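Local coordinates for protein telomerase reverse transcriptase (Takifugu rubripes, PDB 4LMO) that elongates telomeres as telomerase's catalytic subunit, copying a template in the enzyme's RNA component; this chain is its RNA-binding domain, at residues A[43-48]-A[203-207]; A[76-82]-A[132-138]; A[175-181]-A[197-201]. One frame throughout, in Å; residues are numbered along the deposited sequence.

Contact 1 (A[43-48]-A[203-207])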
loop_
_atom_site.group_PDB
_atom_site.type_symbol
_atom_site.label_atom_id
_atom_site.label_comp_id
_atom_site.label_asym_id
_atom_site.label_seq_id
_atom_site.Cartn_x
_atom_site.Cartn_y
_atom_site.Cartn_z
ATOM N N LEU A 43 -0.535 -11.660 -8.468
ATOM C CA LEU A 43 -0.488 -10.205 -8.322
ATOM C C LEU A 43 -0.858 -9.477 -9.611
ATOM O O LEU A 43 -1.593 -8.490 -9.577
ATOM C CB LEU A 43 0.877 -9.732 -7.801
ATOM C CG LEU A 43 0.991 -8.237 -7.472
ATOM C CD1 LEU A 43 -0.053 -7.800 -6.450
ATOM C CD2 LEU A 43 2.388 -7.887 -6.990
ATOM N N ILE A 44 -0.354 -9.972 -10.738
ATOM C CA ILE A 44 -0.712 -9.435 -12.056
ATOM C C ILE A 44 -2.233 -9.454 -12.264
ATOM O O ILE A 44 -2.806 -8.510 -12.811
ATOM C CB ILE A 44 0.033 -10.179 -13.188
ATOM C CG1 ILE A 44 1.531 -9.858 -13.113
ATOM C CG2 ILE A 44 -0.537 -9.818 -14.558
ATOM C CD1 ILE A 44 2.402 -10.692 -14.024
ATOM N N ARG A 45 -2.871 -10.525 -11.797
ATOM C CA ARG A 45 -4.327 -10.662 -11.822
ATOM C C ARG A 45 -5.032 -9.588 -10.993
ATOM O O ARG A 45 -5.996 -8.976 -11.453
ATOM C CB ARG A 45 -4.731 -12.052 -11.320
ATOM C CG ARG A 45 -4.451 -13.168 -12.306
ATOM C CD ARG A 45 -5.605 -13.281 -13.281
ATOM N NE ARG A 45 -5.182 -13.759 -14.585
ATOM C CZ ARG A 45 -5.965 -13.813 -15.653
ATOM N NH1 ARG A 45 -7.230 -13.416 -15.588
ATOM N NH2 ARG A 45 -5.475 -14.266 -16.796
ATOM N N ILE A 46 -4.538 -9.373 -9.774
ATOM C CA ILE A 46 -5.079 -8.370 -8.859
ATOM C C ILE A 46 -4.916 -6.955 -9.413
ATOM O O ILE A 46 -5.818 -6.128 -9.289
ATOM C CB ILE A 46 -4.421 -8.474 -7.459
ATOM C CG1 ILE A 46 -4.672 -9.860 -6.852
ATOM C CG2 ILE A 46 -4.932 -7.377 -6.528
ATOM C CD1 ILE A 46 -3.777 -10.206 -5.678
ATOM N N VAL A 47 -3.770 -6.689 -10.034
ATOM C CA VAL A 47 -3.450 -5.349 -10.526
ATOM C C VAL A 47 -4.127 -5.024 -11.861
ATOM O O VAL A 47 -4.642 -3.918 -12.039
ATOM C CB VAL A 47 -1.919 -5.123 -10.617
ATOM C CG1 VAL A 47 -1.596 -3.725 -11.135
ATOM C CG2 VAL A 47 -1.267 -5.343 -9.259
ATOM N N PHE A 48 -4.150 -5.985 -12.784
ATOM C CA PHE A 48 -4.553 -5.697 -14.167
ATOM C C PHE A 48 -5.833 -6.360 -14.667
ATOM O O PHE A 48 -6.415 -5.894 -15.648
ATOM C CB PHE A 48 -3.414 -6.023 -15.140
ATOM C CG PHE A 48 -2.142 -5.283 -14.858
ATOM C CD1 PHE A 48 -2.053 -3.909 -15.077
ATOM C CD2 PHE A 48 -1.024 -5.959 -14.385
ATOM C CE1 PHE A 48 -0.876 -3.223 -14.815
ATOM C CE2 PHE A 48 0.157 -5.277 -14.125
ATOM C CZ PHE A 48 0.230 -3.908 -14.342
ATOM N N GLN A 203 -3.223 1.601 -14.593
ATOM C CA GLN A 203 -3.648 0.566 -13.649
ATOM C C GLN A 203 -2.619 0.322 -12.547
ATOM O O GLN A 203 -2.975 0.209 -11.375
ATOM C CB GLN A 203 -3.907 -0.752 -14.372
ATOM C CG GLN A 203 -5.238 -0.853 -15.094
ATOM C CD GLN A 203 -5.344 -2.141 -15.890
ATOM O OE1 GLN A 203 -4.573 -2.374 -16.823
ATOM N NE2 GLN A 203 -6.296 -2.988 -15.520
ATOM N N PHE A 204 -1.348 0.236 -12.934
ATOM C CA PHE A 204 -0.274 -0.064 -11.993
ATOM C C PHE A 204 -0.008 1.105 -11.044
ATOM O O PHE A 204 0.010 0.925 -9.827
ATOM C CB PHE A 204 1.004 -0.479 -12.734
ATOM C CG PHE A 204 2.222 -0.564 -11.850
ATOM C CD1 PHE A 204 2.382 -1.618 -10.955
ATOM C CD2 PHE A 204 3.212 0.409 -11.920
ATOM C CE1 PHE A 204 3.504 -1.696 -10.142
ATOM C CE2 PHE A 204 4.335 0.338 -11.111
ATOM C CZ PHE A 204 4.483 -0.717 -10.221
ATOM N N LEU A 205 0.197 2.293 -11.605
ATOM C CA LEU A 205 0.420 3.495 -10.802
ATOM C C LEU A 205 -0.759 3.786 -9.869
ATOM O O LEU A 205 -0.559 4.164 -8.712
ATOM C CB LEU A 205 0.731 4.701 -11.701
ATOM C CG LEU A 205 2.199 5.121 -11.900
ATOM C CD1 LEU A 205 3.153 3.949 -12.072
ATOM C CD2 LEU A 205 2.343 6.094 -13.063
ATOM N N ALA A 206 -1.978 3.587 -10.367
ATOM C CA ALA A 206 -3.185 3.788 -9.564
ATOM C C ALA A 206 -3.316 2.735 -8.471
ATOM O O ALA A 206 -3.727 3.056 -7.352
ATOM C CB ALA A 206 -4.428 3.814 -10.440
ATOM N N TRP A 207 -2.966 1.487 -8.794
ATOM C CA TRP A 207 -2.920 0.410 -7.796
ATOM C C TRP A 207 -1.908 0.719 -6.738
ATOM O O TRP A 207 -2.140 0.476 -5.555
ATOM C CB TRP A 207 -2.581 -0.934 -8.433
ATOM C CG TRP A 207 -2.370 -2.031 -7.411
ATOM C CD1 TRP A 207 -3.345 -2.789 -6.767
ATOM C CD2 TRP A 207 -1.087 -2.518 -6.863
ATOM N NE1 TRP A 207 -2.775 -3.681 -5.893
ATOM C CE2 TRP A 207 -1.426 -3.571 -5.900
ATOM C CE3 TRP A 207 0.253 -2.197 -7.067
ATOM C CZ2 TRP A 207 -0.451 -4.265 -5.191
ATOM C CZ3 TRP A 207 1.227 -2.902 -6.344
ATOM C CH2 TRP A 207 0.881 -3.910 -5.430
#

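Contact 2 (A[76-82]-A[132-138])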
loop_
_atom_site.group_PDB
_atom_site.type_symbol
_atom_site.label_atom_id
_atom_site.label_comp_id
_atom_site.label_asym_id
_atom_site.label_seq_id
_atom_site.Cartn_x
_atom_site.Cartn_y
_atom_site.Cartn_z
ATOM N N PHE A 76 7.051 -9.088 -10.964
ATOM C CA PHE A 76 6.047 -9.039 -9.911
ATOM C C PHE A 76 6.291 -10.118 -8.857
ATOM O O PHE A 76 5.938 -9.938 -7.688
ATOM C CB PHE A 76 4.637 -9.104 -10.500
ATOM C CG PHE A 76 4.173 -7.801 -11.101
ATOM C CD1 PHE A 76 3.444 -6.890 -10.341
ATOM C CD2 PHE A 76 4.475 -7.477 -12.421
ATOM C CE1 PHE A 76 3.021 -5.687 -10.886
ATOM C CE2 PHE A 76 4.053 -6.272 -12.972
ATOM C CZ PHE A 76 3.325 -5.378 -12.204
ATOM N N SER A 77 6.910 -11.224 -9.271
ATOM C CA SER A 77 7.400 -12.238 -8.340
ATOM C C SER A 77 8.487 -11.632 -7.461
ATOM O O SER A 77 8.524 -11.875 -6.253
ATOM C CB SER A 77 7.961 -13.446 -9.093
ATOM O OG SER A 77 6.974 -14.043 -9.913
ATOM N N GLN A 78 9.357 -10.839 -8.084
ATOM C CA GLN A 78 10.417 -10.110 -7.393
ATOM C C GLN A 78 9.834 -9.141 -6.365
ATOM O O GLN A 78 10.302 -9.083 -5.225
ATOM C CB GLN A 78 11.282 -9.357 -8.407
ATOM C CG GLN A 78 12.562 -8.760 -7.840
ATOM C CD GLN A 78 13.254 -7.814 -8.806
ATOM O OE1 GLN A 78 14.002 -6.926 -8.392
ATOM N NE2 GLN A 78 13.010 -7.996 -10.103
ATOM N N LEU A 79 8.809 -8.394 -6.780
ATOM C CA LEU A 79 8.101 -7.451 -5.912
ATOM C C LEU A 79 7.571 -8.136 -4.653
ATOM O O LEU A 79 7.751 -7.632 -3.543
ATOM C CB LEU A 79 6.954 -6.777 -6.682
ATOM C CG LEU A 79 6.158 -5.628 -6.046
ATOM C CD1 LEU A 79 5.477 -4.789 -7.120
ATOM C CD2 LEU A 79 5.133 -6.129 -5.036
ATOM N N LEU A 80 6.917 -9.279 -4.836
ATOM C CA LEU A 80 6.371 -10.044 -3.721
ATOM C C LEU A 80 7.460 -10.602 -2.808
ATOM O O LEU A 80 7.271 -10.693 -1.596
ATOM C CB LEU A 80 5.469 -11.171 -4.227
ATOM C CG LEU A 80 4.088 -10.762 -4.743
ATOM C CD1 LEU A 80 3.432 -11.925 -5.459
ATOM C CD2 LEU A 80 3.195 -10.270 -3.613
ATOM N N ARG A 81 8.596 -10.961 -3.400
ATOM C CA ARG A 81 9.738 -11.488 -2.658
ATOM C C ARG A 81 10.360 -10.395 -1.789
ATOM O O ARG A 81 10.740 -10.642 -0.639
ATOM C CB ARG A 81 10.771 -12.038 -3.636
ATOM C CG ARG A 81 11.493 -13.296 -3.182
ATOM C CD ARG A 81 11.762 -14.196 -4.381
ATOM N NE ARG A 81 12.299 -13.436 -5.512
ATOM C CZ ARG A 81 11.975 -13.636 -6.788
ATOM N NH1 ARG A 81 11.103 -14.579 -7.127
ATOM N NH2 ARG A 81 12.522 -12.881 -7.730
ATOM N N GLN A 82 10.450 -9.189 -2.348
ATOM C CA GLN A 82 10.974 -8.031 -1.630
ATOM C C GLN A 82 10.011 -7.563 -0.539
ATOM O O GLN A 82 10.441 -7.023 0.482
ATOM C CB GLN A 82 11.293 -6.890 -2.600
ATOM C CG GLN A 82 12.488 -7.160 -3.504
ATOM C CD GLN A 82 12.817 -6.002 -4.431
ATOM O OE1 GLN A 82 12.500 -4.848 -4.146
ATOM N NE2 GLN A 82 13.466 -6.308 -5.548
ATOM N N ALA A 132 12.053 -0.236 -0.965
ATOM C CA ALA A 132 12.445 -1.588 -0.559
ATOM C C ALA A 132 11.677 -2.689 -1.298
ATOM O O ALA A 132 12.186 -3.802 -1.458
ATOM C CB ALA A 132 12.293 -1.756 0.945
ATOM N N VAL A 133 10.465 -2.372 -1.751
ATOM C CA VAL A 133 9.571 -3.380 -2.330
ATOM C C VAL A 133 9.474 -3.314 -3.863
ATOM O O VAL A 133 9.564 -4.347 -4.529
ATOM C CB VAL A 133 8.169 -3.342 -1.669
ATOM C CG1 VAL A 133 7.221 -4.342 -2.317
ATOM C CG2 VAL A 133 8.277 -3.618 -0.174
ATOM N N ILE A 134 9.302 -2.116 -4.416
ATOM C CA ILE A 134 9.068 -1.971 -5.857
ATOM C C ILE A 134 10.371 -2.066 -6.652
ATOM O O ILE A 134 11.245 -1.206 -6.505
ATOM C CB ILE A 134 8.328 -0.654 -6.207
ATOM C CG1 ILE A 134 7.108 -0.423 -5.294
ATOM C CG2 ILE A 134 7.943 -0.622 -7.682
ATOM C CD1 ILE A 134 6.106 -1.560 -5.225
ATOM N N PRO A 135 10.508 -3.114 -7.496
ATOM C CA PRO A 135 11.707 -3.247 -8.330
ATOM C C PRO A 135 11.891 -2.019 -9.219
ATOM O O PRO A 135 10.922 -1.530 -9.803
ATOM C CB PRO A 135 11.415 -4.490 -9.176
ATOM C CG PRO A 135 10.415 -5.264 -8.383
ATOM C CD PRO A 135 9.562 -4.223 -7.721
ATOM N N GLN A 136 13.129 -1.533 -9.299
ATOM C CA GLN A 136 13.452 -0.282 -9.992
ATOM C C GLN A 136 13.024 -0.250 -11.463
ATOM O O GLN A 136 12.586 0.792 -11.957
ATOM C CB GLN A 136 14.946 0.050 -9.834
ATOM C CG GLN A 136 15.482 1.198 -10.694
ATOM C CD GLN A 136 14.809 2.540 -10.433
ATOM O OE1 GLN A 136 14.358 2.827 -9.321
ATOM N NE2 GLN A 136 14.748 3.377 -11.465
ATOM N N GLU A 137 13.135 -1.385 -12.151
ATOM C CA GLU A 137 12.773 -1.449 -13.569
ATOM C C GLU A 137 11.287 -1.197 -13.840
ATOM O O GLU A 137 10.913 -0.835 -14.958
ATOM C CB GLU A 137 13.256 -2.749 -14.233
ATOM C CG GLU A 137 13.115 -4.010 -13.397
ATOM C CD GLU A 137 14.389 -4.388 -12.655
ATOM O OE1 GLU A 137 15.081 -5.328 -13.106
ATOM O OE2 GLU A 137 14.701 -3.750 -11.625
ATOM N N LEU A 138 10.450 -1.375 -12.816
ATOM C CA LEU A 138 9.017 -1.095 -12.923
ATOM C C LEU A 138 8.707 0.398 -13.006
ATOM O O LEU A 138 7.709 0.792 -13.617
ATOM C CB LEU A 138 8.236 -1.732 -11.768
ATOM C CG LEU A 138 7.863 -3.214 -11.860
ATOM C CD1 LEU A 138 7.142 -3.652 -10.596
ATOM C CD2 LEU A 138 7.003 -3.510 -13.081
#

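Contact 3 (A[175-181]-A[197-201])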
loop_
_atom_site.group_PDB
_atom_site.type_symbol
_atom_site.label_atom_id
_atom_site.label_comp_id
_atom_site.label_asym_id
_atom_site.label_seq_id
_atom_site.Cartn_x
_atom_site.Cartn_y
_atom_site.Cartn_z
ATOM N N VAL A 175 5.712 7.407 -20.280
ATOM C CA VAL A 175 5.199 6.043 -20.448
ATOM C C VAL A 175 6.231 5.110 -21.091
ATOM O O VAL A 175 6.419 3.972 -20.644
ATOM C CB VAL A 175 3.880 6.035 -21.262
ATOM C CG1 VAL A 175 3.385 4.615 -21.513
ATOM C CG2 VAL A 175 2.806 6.843 -20.546
ATOM N N ASN A 176 6.914 5.611 -22.118
ATOM C CA ASN A 176 7.840 4.798 -22.905
ATOM C C ASN A 176 9.158 4.443 -22.209
ATOM O O ASN A 176 9.910 3.601 -22.706
ATOM C CB ASN A 176 8.074 5.425 -24.283
ATOM C CG ASN A 176 6.848 5.335 -25.183
ATOM O OD1 ASN A 176 5.989 4.463 -25.011
ATOM N ND2 ASN A 176 6.765 6.234 -26.157
ATOM N N ASN A 177 9.430 5.075 -21.066
ATOM C CA ASN A 177 10.556 4.692 -20.214
ATOM C C ASN A 177 10.393 3.279 -19.656
ATOM O O ASN A 177 11.375 2.601 -19.359
ATOM C CB ASN A 177 10.725 5.679 -19.054
ATOM C CG ASN A 177 11.303 7.016 -19.491
ATOM O OD1 ASN A 177 11.647 7.216 -20.656
ATOM N ND2 ASN A 177 11.409 7.943 -18.548
ATOM N N CYS A 178 9.142 2.848 -19.520
ATOM C CA CYS A 178 8.821 1.539 -18.971
ATOM C C CYS A 178 8.838 0.474 -20.062
ATOM O O CYS A 178 7.871 0.331 -20.821
ATOM C CB CYS A 178 7.454 1.574 -18.283
ATOM S SG CYS A 178 7.213 2.972 -17.166
ATOM N N ASP A 179 9.943 -0.266 -20.134
ATOM C CA ASP A 179 10.111 -1.353 -21.100
ATOM C C ASP A 179 9.148 -2.509 -20.831
ATOM O O ASP A 179 8.720 -3.197 -21.763
ATOM C CB ASP A 179 11.552 -1.881 -21.077
ATOM C CG ASP A 179 12.517 -1.028 -21.893
ATOM O OD1 ASP A 179 12.199 0.137 -22.215
ATOM O OD2 ASP A 179 13.614 -1.534 -22.210
ATOM N N TRP A 180 8.812 -2.708 -19.557
ATOM C CA TRP A 180 7.984 -3.835 -19.121
ATOM C C TRP A 180 6.566 -3.792 -19.634
ATOM O O TRP A 180 5.828 -4.771 -19.509
ATOM C CB TRP A 180 8.004 -3.957 -17.600
ATOM C CG TRP A 180 7.324 -2.819 -16.872
ATOM C CD1 TRP A 180 7.884 -1.610 -16.473
ATOM C CD2 TRP A 180 5.927 -2.757 -16.419
ATOM N NE1 TRP A 180 6.961 -0.830 -15.828
ATOM C CE2 TRP A 180 5.769 -1.455 -15.761
ATOM C CE3 TRP A 180 4.833 -3.614 -16.492
ATOM C CZ2 TRP A 180 4.561 -1.053 -15.207
ATOM C CZ3 TRP A 180 3.619 -3.197 -15.928
ATOM C CH2 TRP A 180 3.489 -1.948 -15.302
ATOM N N LEU A 181 6.180 -2.657 -20.216
ATOM C CA LEU A 181 4.858 -2.491 -20.815
ATOM C C LEU A 181 4.820 -3.004 -22.252
ATOM O O LEU A 181 3.744 -3.261 -22.799
ATOM C CB LEU A 181 4.455 -1.011 -20.819
ATOM C CG LEU A 181 4.257 -0.242 -19.511
ATOM C CD1 LEU A 181 4.085 1.242 -19.804
ATOM C CD2 LEU A 181 3.060 -0.772 -18.737
ATOM N N ARG A 197 -0.414 1.090 -23.720
ATOM C CA ARG A 197 0.707 1.200 -22.785
ATOM C C ARG A 197 0.371 2.146 -21.627
ATOM O O ARG A 197 0.668 1.844 -20.468
ATOM C CB ARG A 197 1.988 1.624 -23.521
ATOM C CG ARG A 197 2.933 0.460 -23.800
ATOM C CD ARG A 197 3.427 0.390 -25.240
ATOM N NE ARG A 197 4.599 1.224 -25.508
ATOM C CZ ARG A 197 5.497 0.988 -26.466
ATOM N NH1 ARG A 197 5.386 -0.075 -27.255
ATOM N NH2 ARG A 197 6.523 1.813 -26.626
ATOM N N THR A 198 -0.279 3.265 -21.950
ATOM C CA THR A 198 -0.741 4.241 -20.957
ATOM C C THR A 198 -1.805 3.631 -20.030
ATOM O O THR A 198 -1.791 3.865 -18.817
ATOM C CB THR A 198 -1.303 5.512 -21.642
ATOM O OG1 THR A 198 -0.385 5.972 -22.641
ATOM C CG2 THR A 198 -1.529 6.628 -20.633
ATOM N N GLN A 199 -2.713 2.853 -20.618
ATOM C CA GLN A 199 -3.776 2.157 -19.890
ATOM C C GLN A 199 -3.217 1.197 -18.831
ATOM O O GLN A 199 -3.663 1.209 -17.680
ATOM C CB GLN A 199 -4.674 1.411 -20.885
ATOM C CG GLN A 199 -5.851 0.660 -20.276
ATOM C CD GLN A 199 -6.675 -0.065 -21.326
ATOM O OE1 GLN A 199 -7.231 0.557 -22.235
ATOM N NE2 GLN A 199 -6.761 -1.387 -21.206
ATOM N N ILE A 200 -2.240 0.378 -19.226
ATOM C CA ILE A 200 -1.621 -0.587 -18.312
ATOM C C ILE A 200 -0.878 0.131 -17.184
ATOM O O ILE A 200 -1.057 -0.203 -16.010
ATOM C CB ILE A 200 -0.666 -1.564 -19.043
ATOM C CG1 ILE A 200 -1.413 -2.362 -20.113
ATOM C CG2 ILE A 200 -0.026 -2.531 -18.056
ATOM C CD1 ILE A 200 -0.511 -3.001 -21.147
ATOM N N LEU A 201 -0.061 1.120 -17.543
ATOM C CA LEU A 201 0.701 1.887 -16.560
ATOM C C LEU A 201 -0.211 2.651 -15.601
ATOM O O LEU A 201 0.107 2.797 -14.419
ATOM C CB LEU A 201 1.676 2.850 -17.248
ATOM C CG LEU A 201 2.621 3.657 -16.344
ATOM C CD1 LEU A 201 3.660 2.770 -15.668
ATOM C CD2 LEU A 201 3.300 4.761 -17.133
#

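Contact 1 (A[43-48]-A[203-207])
Val-47 drives the tight half of this crossing by setting its CG2 methyl on the indole of Trp-207. CG2 sits 3.7 Å above the centroid of the five-membered ring and only 12° off the ring normal, a clean CH-pi contact over the face. With CG1 anti to the backbone N, the other methyl is directed at CA of Phe-204 (4.0 Å). One turn back, Leu-43 CD1 meets Trp-207 CZ2 at 3.8 Å, extending the apolar patch along the six-membered part of the indole. Phe-48 closes the packed region with CZ 3.9 Å from Phe-204 CB; beyond it, the ring of Phe-204 goes on to meet Trp-180 edge-to-face.

The looser side belongs to Gln-203, which is partly exposed. Its NE2 gives a hydrogen bond of 2.9 Å to Phe-48 O, bent and arriving from above the carbonyl plane, 36° out of it. Its OE1 lies at the edge of the Phe-48 ring, 3.4 Å from CD1. The polar amide thus meets the last carbonyl of helix 40-48, at the margin of a helix-helix packing in which the axes of 43-48 and 203-207 cross at 92°, inside the largely helical telomerase RNA-binding domain.

Contact 2 (A[76-82]-A[132-138])
Phe-76 and Leu-138 open an interface in the telomerase RNA-binding domain where helix 73-85 packs against the proline-containing turn that separates helix 119-133 from the short helix 136-139. The leucine comes in over one face of the Phe-76 ring with CD1, while its CD2 is 4.0 Å from Phe-76 CE2. Half a turn on, Gln-78 has CG anti to the backbone N (chi1 -170°) and an extended chain, which lays its amide alongside the Pro-135 ring; the two side chains run past each other in opposite directions, with OE1 3.6 Å from Pro-135 CB. An alanine in place of Gln-78 strips the amide from beside Pro-135 CB and CG and would probably open a gap at this partly exposed edge.

Leu-79 follows and reaches four residues of 132-138. Its CB rests 3.8 Å from Pro-135 CD, and CD1 lies beside Ile-134 CD1 at 3.8 Å, the two side chains pointing the same way, with Leu-138 CD1 crossing on to the same methyl. The other branch, CD2, meets Val-133 CG1 at 3.9 Å, a methyl also 3.6 Å from Leu-79 O. Last comes Gln-82, directed at the end of helix 119-133, where its CB stands 3.4 Å from Ala-132 O.

Contact 3 (A[175-181]-A[197-201])
Two bends in Arg-197, at chi2 (131°) and chi3 (85°), swing its guanidinium over to Asn-176, whose own CG is anti to the carbonyl carbon and holds OD1 out to meet it. NH2 donates to OD1 at 3.1 Å. The acceptor lies in the guanidinium plane, but the donor stands above the amide of Asn-176, 66° out of its carbonyl plane and off either lone pair, and the two flat groups are turned almost perpendicular. On the way there the arginine packs with its aliphatic part: CG is 3.7 Å from Leu-181 CB.

Leu-181 divides its methyls over the backbone and side chains of the helix. CD1 rests 3.5 Å from Arg-197 O, and CD2 passes Ile-200 CG2 at 3.6 Å, the two side chains running in opposite directions, while also lying over the rim of one face of the Trp-180 indole. From the helix side Leu-201 spreads its branches: CD1 touches Cys-178 SG at 3.9 Å and Trp-180 CZ2 at 4.0 Å, whereas CD2 reaches Val-175 CG2 at 4.0 Å. The indole NE1 hydrogen-bonds to Leu-138 O, which helps to hold the ring's orientation.

What results is a loop with two 3-10 turns folded back onto the N-terminal half of helix 191-220; residues 175-181 lie in a stretch of the RNA-binding domain that probably interacts with the RNA template, as in related telomerases.

Contacts 1 and 3 share helix 191-220, which meets helix 40-48 in one and its own preceding loop in the other, while contact 2 attaches helix 73-85 to the turn after helix 119-133. All three are mostly buried. Contacts 1 and 2 lie nearer the chain's centre and rest chiefly on apolar packing, with partly exposed glutamines taking part; contact 3, farther out, adds an arginine-asparagine bond at an exposed residue. Aromatic side chains join contact 1 to the other two: Phe-48 CE2 packs on Phe-76 CZ at 3.7 Å, and Phe-48 CZ reaches Trp-180 CZ3 at 3.8 Å. The indole N-H of Trp-180 ties contact 3 to contact 2.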